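Local coordinates for flavin-nucleotide-binding protein (Azotobacter vinelandii, PDB 6RK0), which binds FAD and heme b as the flavocytochrome Anf3, a low-potential terminal oxidase associated with the iron-only nitrogenase, at residues L39-A45 / T58-R64. Numbering follows the deposited sequence.
Sequences LDATPLA and TPTFFWR. With FAD (flavin-adenine dinucleotide), chain F.
Arg64 grips Asp40 side-on: NE reaches Asp40 OD1 at 2.8 Å and NH2 reaches Asp40 OD2 at 2.9 Å. With carboxylate and guanidinium planes only 26° apart and both N-H···O hydrogen bonds nearly straight, this is a bidentate salt bridge; the bend at Arg64 chi3 (67°) swings the guanidinium onto the carboxylate. A leucine in place of Arg64 would probably leave the Asp40 carboxylate without its cationic mate and free to turn. Two residues earlier, the Phe62 ring is surrounded by the turn between helix and strand. Its CD1 lies 3.5 Å from Ala45 CB, its CE2 packs against Leu39 CD2, and its CZ comes within 3.2 Å of Thr42 O. Phe62 CG stands between its own backbone N and carbonyl carbon (chi1 75°), which turns the ring toward residues 39-45. In one of the two modelled conformers of Phe61, Pro43 rests on a face of its ring, Pro43 CB 3.8 Å from the centroid, a CH-pi contact; this conformer also touches the heme, near the axial ligand His72, and Leu95 of the second subunit.

Backbone bonds set the register of the two strands. Ala45 and Thr60 form an antiparallel hydrogen-bonded pair joined by both N-H···O bonds, and Phe62 N donates to Pro43 O just beyond the non-hydrogen-bonded pair Leu44-Phe61. The same strand meets the flavin: Phe61 N donates to FAD O4 (3.2 Å) and Pro59 O accepts from FAD O2' (2.8 Å), while Leu44 CD1 approaches the methyl C7M.

The contact joins the end of helix 32-40 and the start of strand 44-51 to its hairpin partner 54-65, within the flavin-binding fold of the pyridoxamine 5'-phosphate oxidase family. Leu39 and Phe62 pack on Val92 of strand 88-100 and Val69 of strand 68-74.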
ATOM      1  N   LEU A  39       3.033  12.626   2.201  1.00 10.17           N
ATOM      2  CA  LEU A  39       2.214  12.678   0.997  1.00 10.48           C
ATOM      3  C   LEU A  39       3.057  12.972  -0.245  1.00 10.88           C
ATOM      4  O   LEU A  39       2.763  12.475  -1.333  1.00 12.34           O
ATOM      5  CB  LEU A  39       1.145  13.741   1.159  1.00 10.26           C
ATOM      6  CG  LEU A  39       0.080  13.476   2.228  1.00 10.10           C
ATOM      7  CD1 LEU A  39      -0.812  14.697   2.347  1.00 10.73           C
ATOM      8  CD2 LEU A  39      -0.740  12.220   1.893  1.00 11.00           C
ATOM      9  N   ASP A  40       4.102  13.782  -0.105  1.00 10.53           N
ATOM     10  CA  ASP A  40       4.886  14.193  -1.253  1.00 11.07           C
ATOM     11  C   ASP A  40       5.879  13.118  -1.679  1.00 11.05           C
ATOM     12  O   ASP A  40       6.448  13.228  -2.755  1.00 12.95           O
ATOM     13  CB  ASP A  40       5.635  15.486  -0.944  1.00 12.03           C
ATOM     14  CG  ASP A  40       4.719  16.694  -0.836  1.00 12.67           C
ATOM     15  OD1 ASP A  40       3.533  16.590  -1.223  1.00 12.83           O
ATOM     16  OD2 ASP A  40       5.208  17.754  -0.357  1.00 13.86           O
ATOM     17  N   ALA A  41       6.101  12.093  -0.866  1.00 10.30           N
ATOM     18  CA  ALA A  41       7.110  11.082  -1.119  1.00 10.82           C
ATOM     19  C   ALA A  41       6.661   9.953  -2.030  1.00 10.44           C
ATOM     20  O   ALA A  41       7.516   9.174  -2.472  1.00 11.76           O
ATOM     21  CB  ALA A  41       7.612  10.496   0.187  1.00 11.27           C
ATOM     22  N   THR A  42       5.368   9.828  -2.318  1.00  9.57           N
ATOM     23  CA  THR A  42       4.856   8.639  -2.977  1.00  9.38           C
ATOM     24  C   THR A  42       3.561   8.981  -3.692  1.00  9.06           C
ATOM     25  O   THR A  42       2.807   9.822  -3.216  1.00 10.13           O
ATOM     26  CB  THR A  42       4.635   7.516  -1.950  1.00  9.24           C
ATOM     27  OG1 THR A  42       4.121   6.384  -2.660  1.00  9.31           O
ATOM     28  CG2 THR A  42       3.691   7.911  -0.822  1.00 10.01           C
ATOM     29  N   PRO A  43       3.252   8.289  -4.795  1.00  9.14           N
ATOM     30  CA  PRO A  43       1.977   8.504  -5.478  1.00  9.53           C
ATOM     31  C   PRO A  43       0.891   7.539  -5.062  1.00  8.70           C
ATOM     32  O   PRO A  43      -0.234   7.701  -5.556  1.00  9.14           O
ATOM     33  CB  PRO A  43       2.345   8.253  -6.940  1.00 10.96           C
ATOM     34  CG  PRO A  43       3.370   7.153  -6.848  1.00 11.21           C
ATOM     35  CD  PRO A  43       4.177   7.481  -5.614  1.00  9.95           C
ATOM     36  N   LEU A  44       1.187   6.533  -4.231  1.00  8.25           N
ATOM     37  CA  LEU A  44       0.243   5.433  -4.025  1.00  8.19           C
ATOM     38  C   LEU A  44      -0.500   5.551  -2.695  1.00  7.92           C
ATOM     39  O   LEU A  44       0.127   5.470  -1.612  1.00  8.56           O
ATOM     40  CB  LEU A  44       0.968   4.086  -4.097  1.00  8.60           C
ATOM     41  CG  LEU A  44       0.115   2.841  -3.862  1.00  9.46           C
ATOM     42  CD1 LEU A  44      -1.020   2.740  -4.872  1.00 10.30           C
ATOM     43  CD2 LEU A  44       0.971   1.581  -3.856  1.00 10.12           C
ATOM     44  N   ALA A  45      -1.832   5.655  -2.786  1.00  8.00           N
ATOM     45  CA  ALA A  45      -2.735   5.687  -1.631  1.00  8.22           C
ATOM     46  C   ALA A  45      -3.648   4.475  -1.644  1.00  7.57           C
ATOM     47  O   ALA A  45      -3.796   3.793  -2.669  1.00  8.11           O
ATOM     48  CB  ALA A  45      -3.581   6.954  -1.664  1.00  8.89           C
ATOM     49  N   THR A  58      -9.436   0.646  -1.872  1.00  8.04           N
ATOM     50  CA  THR A  58      -9.092   0.804  -3.285  1.00  8.07           C
ATOM     51  C   THR A  58      -7.710   1.409  -3.421  1.00  7.65           C
ATOM     52  O   THR A  58      -7.516   2.567  -2.998  1.00  8.25           O
ATOM     53  CB  THR A  58     -10.128   1.685  -3.973  1.00  8.89           C
ATOM     54  OG1 THR A  58     -11.419   1.082  -3.865  1.00  9.79           O
ATOM     55  CG2 THR A  58      -9.777   1.886  -5.452  1.00 10.11           C
ATOM     56  N   PRO A  59      -6.742   0.715  -4.031  1.00  7.89           N
ATOM     57  CA  PRO A  59      -5.456   1.355  -4.332  1.00  7.99           C
ATOM     58  C   PRO A  59      -5.636   2.376  -5.436  1.00  8.08           C
ATOM     59  O   PRO A  59      -6.353   2.113  -6.415  1.00  8.70           O
ATOM     60  CB  PRO A  59      -4.577   0.197  -4.802  1.00  9.32           C
ATOM     61  CG  PRO A  59      -5.410  -0.988  -4.901  1.00 12.77           C
ATOM     62  CD  PRO A  59      -6.797  -0.687  -4.491  1.00  8.62           C
ATOM     63  N   THR A  60      -4.987   3.536  -5.304  1.00  8.43           N
ATOM     64  CA  THR A  60      -5.112   4.550  -6.339  1.00  8.92           C
ATOM     65  C   THR A  60      -3.930   5.507  -6.262  1.00  8.58           C
ATOM     66  O   THR A  60      -3.328   5.693  -5.206  1.00  9.65           O
ATOM     67  CB  THR A  60      -6.455   5.276  -6.190  1.00 10.95           C
ATOM     68  OG1 THR A  60      -6.678   6.053  -7.355  1.00 14.89           O
ATOM     69  CG2 THR A  60      -6.505   6.145  -4.905  1.00 13.00           C
ATOM     70  N   PHE A  61      -3.617   6.146  -7.383  0.61  8.45           N
ATOM     71  CA  PHE A  61      -2.669   7.255  -7.361  0.61  8.55           C
ATOM     72  C   PHE A  61      -3.313   8.494  -6.743  0.61  8.48           C
ATOM     73  O   PHE A  61      -4.540   8.648  -6.778  0.61  9.39           O
ATOM     74  CB  PHE A  61      -2.146   7.554  -8.771  0.61  9.33           C
ATOM     75  CG  PHE A  61      -0.874   6.785  -9.114  0.61 10.36           C
ATOM     76  CD1 PHE A  61      -0.596   5.507  -8.537  0.61 13.94           C
ATOM     77  CD2 PHE A  61       0.123   7.388  -9.829  0.61  9.29           C
ATOM     78  CE1 PHE A  61       0.589   4.804  -8.848  0.61 16.35           C
ATOM     79  CE2 PHE A  61       1.284   6.702 -10.164  0.61 10.01           C
ATOM     80  CZ  PHE A  61       1.530   5.420  -9.670  0.61 14.23           C
ATOM     81  N   PHE A  62      -2.479   9.392  -6.201  1.00  8.52           N
ATOM     82  CA  PHE A  62      -2.970  10.681  -5.723  1.00  8.64           C
ATOM     83  C   PHE A  62      -1.895  11.718  -5.886  1.00  8.67           C
ATOM     84  O   PHE A  62      -0.711  11.399  -6.041  1.00  9.15           O
ATOM     85  CB  PHE A  62      -3.406  10.615  -4.235  1.00  9.02           C
ATOM     86  CG  PHE A  62      -2.234  10.581  -3.292  1.00  9.07           C
ATOM     87  CD1 PHE A  62      -1.488   9.422  -3.107  1.00  9.35           C
ATOM     88  CD2 PHE A  62      -1.779  11.744  -2.703  1.00  9.91           C
ATOM     89  CE1 PHE A  62      -0.355   9.422  -2.342  1.00  9.59           C
ATOM     90  CE2 PHE A  62      -0.634  11.760  -1.925  1.00 10.08           C
ATOM     91  CZ  PHE A  62       0.077  10.598  -1.737  1.00  9.89           C
ATOM     92  N   TRP A  63      -2.326  12.984  -5.841  1.00  8.81           N
ATOM     93  CA  TRP A  63      -1.379  14.089  -5.859  1.00  9.17           C
ATOM     94  C   TRP A  63      -1.843  15.161  -4.879  1.00  9.09           C
ATOM     95  O   TRP A  63      -3.032  15.267  -4.584  1.00 10.42           O
ATOM     96  CB  TRP A  63      -1.146  14.645  -7.269  1.00 10.10           C
ATOM     97  CG  TRP A  63      -2.289  15.333  -7.915  1.00 10.18           C
ATOM     98  CD1 TRP A  63      -2.420  16.698  -8.082  1.00 11.45           C
ATOM     99  CD2 TRP A  63      -3.451  14.745  -8.558  1.00 10.40           C
ATOM    100  NE1 TRP A  63      -3.579  16.964  -8.760  1.00 12.21           N
ATOM    101  CE2 TRP A  63      -4.218  15.803  -9.087  1.00 11.58           C
ATOM    102  CE3 TRP A  63      -3.892  13.432  -8.774  1.00 10.60           C
ATOM    103  CZ2 TRP A  63      -5.413  15.568  -9.813  1.00 12.32           C
ATOM    104  CZ3 TRP A  63      -5.060  13.199  -9.518  1.00 12.03           C
ATOM    105  CH2 TRP A  63      -5.812  14.271  -9.998  1.00 13.21           C
ATOM    106  N   ARG A  64      -0.905  15.951  -4.377  1.00  9.81           N
ATOM    107  CA  ARG A  64      -1.224  17.013  -3.436  1.00 10.21           C
ATOM    108  C   ARG A  64      -1.097  18.363  -4.120  1.00 10.94           C
ATOM    109  O   ARG A  64      -0.131  18.618  -4.854  1.00 11.89           O
ATOM    110  CB  ARG A  64      -0.274  16.982  -2.238  1.00 10.14           C
ATOM    111  CG  ARG A  64      -0.638  18.003  -1.164  1.00 10.47           C
ATOM    112  CD  ARG A  64       0.257  17.976   0.054  1.00 10.95           C
ATOM    113  NE  ARG A  64       1.635  18.388  -0.180  1.00 10.95           N
ATOM    114  CZ  ARG A  64       2.044  19.650  -0.128  1.00 11.31           C
ATOM    115  NH1 ARG A  64       1.189  20.650   0.089  1.00 11.96           N
ATOM    116  NH2 ARG A  64       3.331  19.911  -0.258  1.00 12.19           N
TER
HETATM  117  PA  FAD F 403     -15.373  -2.302  -9.858  1.00 10.66           P
HETATM  118  O1A FAD F 403     -14.965  -3.057 -11.060  1.00 11.02           O
HETATM  119  O2A FAD F 403     -16.680  -1.616  -9.859  1.00 11.83           O
HETATM  120  O5B FAD F 403     -15.266  -3.225  -8.568  1.00 10.64           O
HETATM  121  C5B FAD F 403     -15.970  -4.487  -8.540  1.00 10.81           C
HETATM  122  C4B FAD F 403     -15.123  -5.511  -7.856  1.00 10.39           C
HETATM  123  O4B FAD F 403     -13.888  -5.699  -8.584  1.00 10.00           O
HETATM  124  C3B FAD F 403     -14.658  -5.138  -6.451  1.00 10.34           C
HETATM  125  O3B FAD F 403     -15.674  -5.321  -5.470  1.00 11.20           O
HETATM  126  C2B FAD F 403     -13.436  -6.045  -6.281  1.00  9.65           C
HETATM  127  O2B FAD F 403     -13.846  -7.346  -5.898  1.00 10.65           O
HETATM  128  C1B FAD F 403     -12.848  -6.076  -7.700  1.00  9.46           C
HETATM  129  N9A FAD F 403     -11.740  -5.130  -7.866  1.00  9.02           N
HETATM  130  C8A FAD F 403     -11.817  -3.806  -8.186  1.00  9.18           C
HETATM  131  N7A FAD F 403     -10.653  -3.203  -8.199  1.00  9.17           N
HETATM  132  C5A FAD F 403      -9.749  -4.203  -7.860  1.00  8.82           C
HETATM  133  C6A FAD F 403      -8.349  -4.201  -7.693  1.00  8.89           C
HETATM  134  N6A FAD F 403      -7.570  -3.116  -7.825  1.00  9.63           N
HETATM  135  N1A FAD F 403      -7.768  -5.367  -7.317  1.00  9.18           N
HETATM  136  C2A FAD F 403      -8.533  -6.454  -7.151  1.00  9.34           C
HETATM  137  N3A FAD F 403      -9.862  -6.566  -7.284  1.00  8.99           N
HETATM  138  C4A FAD F 403     -10.405  -5.397  -7.640  1.00  8.75           C
HETATM  139  N1  FAD F 403      -7.875   3.375 -10.412  1.00  9.34           N
HETATM  140  C2  FAD F 403      -8.179   4.664 -10.756  1.00 10.39           C
HETATM  141  O2  FAD F 403      -9.309   4.979 -11.131  1.00 12.27           O
HETATM  142  N3  FAD F 403      -7.228   5.639 -10.672  1.00 10.06           N
HETATM  143  C4  FAD F 403      -5.928   5.439 -10.250  1.00  9.42           C
HETATM  144  O4  FAD F 403      -5.146   6.388 -10.130  1.00 10.02           O
HETATM  145  C4X FAD F 403      -5.595   4.059  -9.953  1.00  9.06           C
HETATM  146  N5  FAD F 403      -4.340   3.778  -9.594  1.00  9.31           N
HETATM  147  C5X FAD F 403      -4.066   2.466  -9.198  1.00  8.81           C
HETATM  148  C6  FAD F 403      -2.776   2.147  -8.751  1.00  9.25           C
HETATM  149  C7  FAD F 403      -2.461   0.853  -8.331  1.00  9.05           C
HETATM  150  C7M FAD F 403      -1.060   0.537  -7.879  1.00 10.02           C
HETATM  151  C8  FAD F 403      -3.445  -0.146  -8.386  1.00  8.90           C
HETATM  152  C8M FAD F 403      -3.174  -1.543  -7.913  1.00  9.65           C
HETATM  153  C9  FAD F 403      -4.722   0.162  -8.863  1.00  8.82           C
HETATM  154  C9A FAD F 403      -5.042   1.454  -9.280  1.00  8.65           C
HETATM  155  N10 FAD F 403      -6.319   1.797  -9.778  1.00  8.76           N
HETATM  156  C10 FAD F 403      -6.638   3.097 -10.049  1.00  8.98           C
HETATM  157  C1' FAD F 403      -7.397   0.804  -9.911  1.00  9.04           C
HETATM  158  C2' FAD F 403      -8.320   0.778  -8.699  1.00  8.72           C
HETATM  159  O2' FAD F 403      -7.713   0.042  -7.648  1.00  8.53           O
HETATM  160  C3' FAD F 403      -9.659   0.130  -9.047  1.00  8.96           C
HETATM  161  O3' FAD F 403      -9.424  -1.187  -9.535  1.00  8.83           O
HETATM  162  C4' FAD F 403     -10.472   0.907 -10.077  1.00 10.22           C
HETATM  163  O4' FAD F 403     -10.531   2.287  -9.703  1.00 11.00           O
HETATM  164  C5' FAD F 403     -11.861   0.345 -10.240  1.00 10.67           C
HETATM  165  O5' FAD F 403     -12.519   0.359  -8.946  1.00 10.32           O
HETATM  166  P   FAD F 403     -14.068   0.153  -8.844  1.00 10.72           P
HETATM  167  O1P FAD F 403     -14.811   1.177  -9.666  1.00 11.72           O
HETATM  168  O2P FAD F 403     -14.400   0.045  -7.380  1.00 11.74           O
HETATM  169  O3P FAD F 403     -14.214  -1.282  -9.526  1.00 10.48           O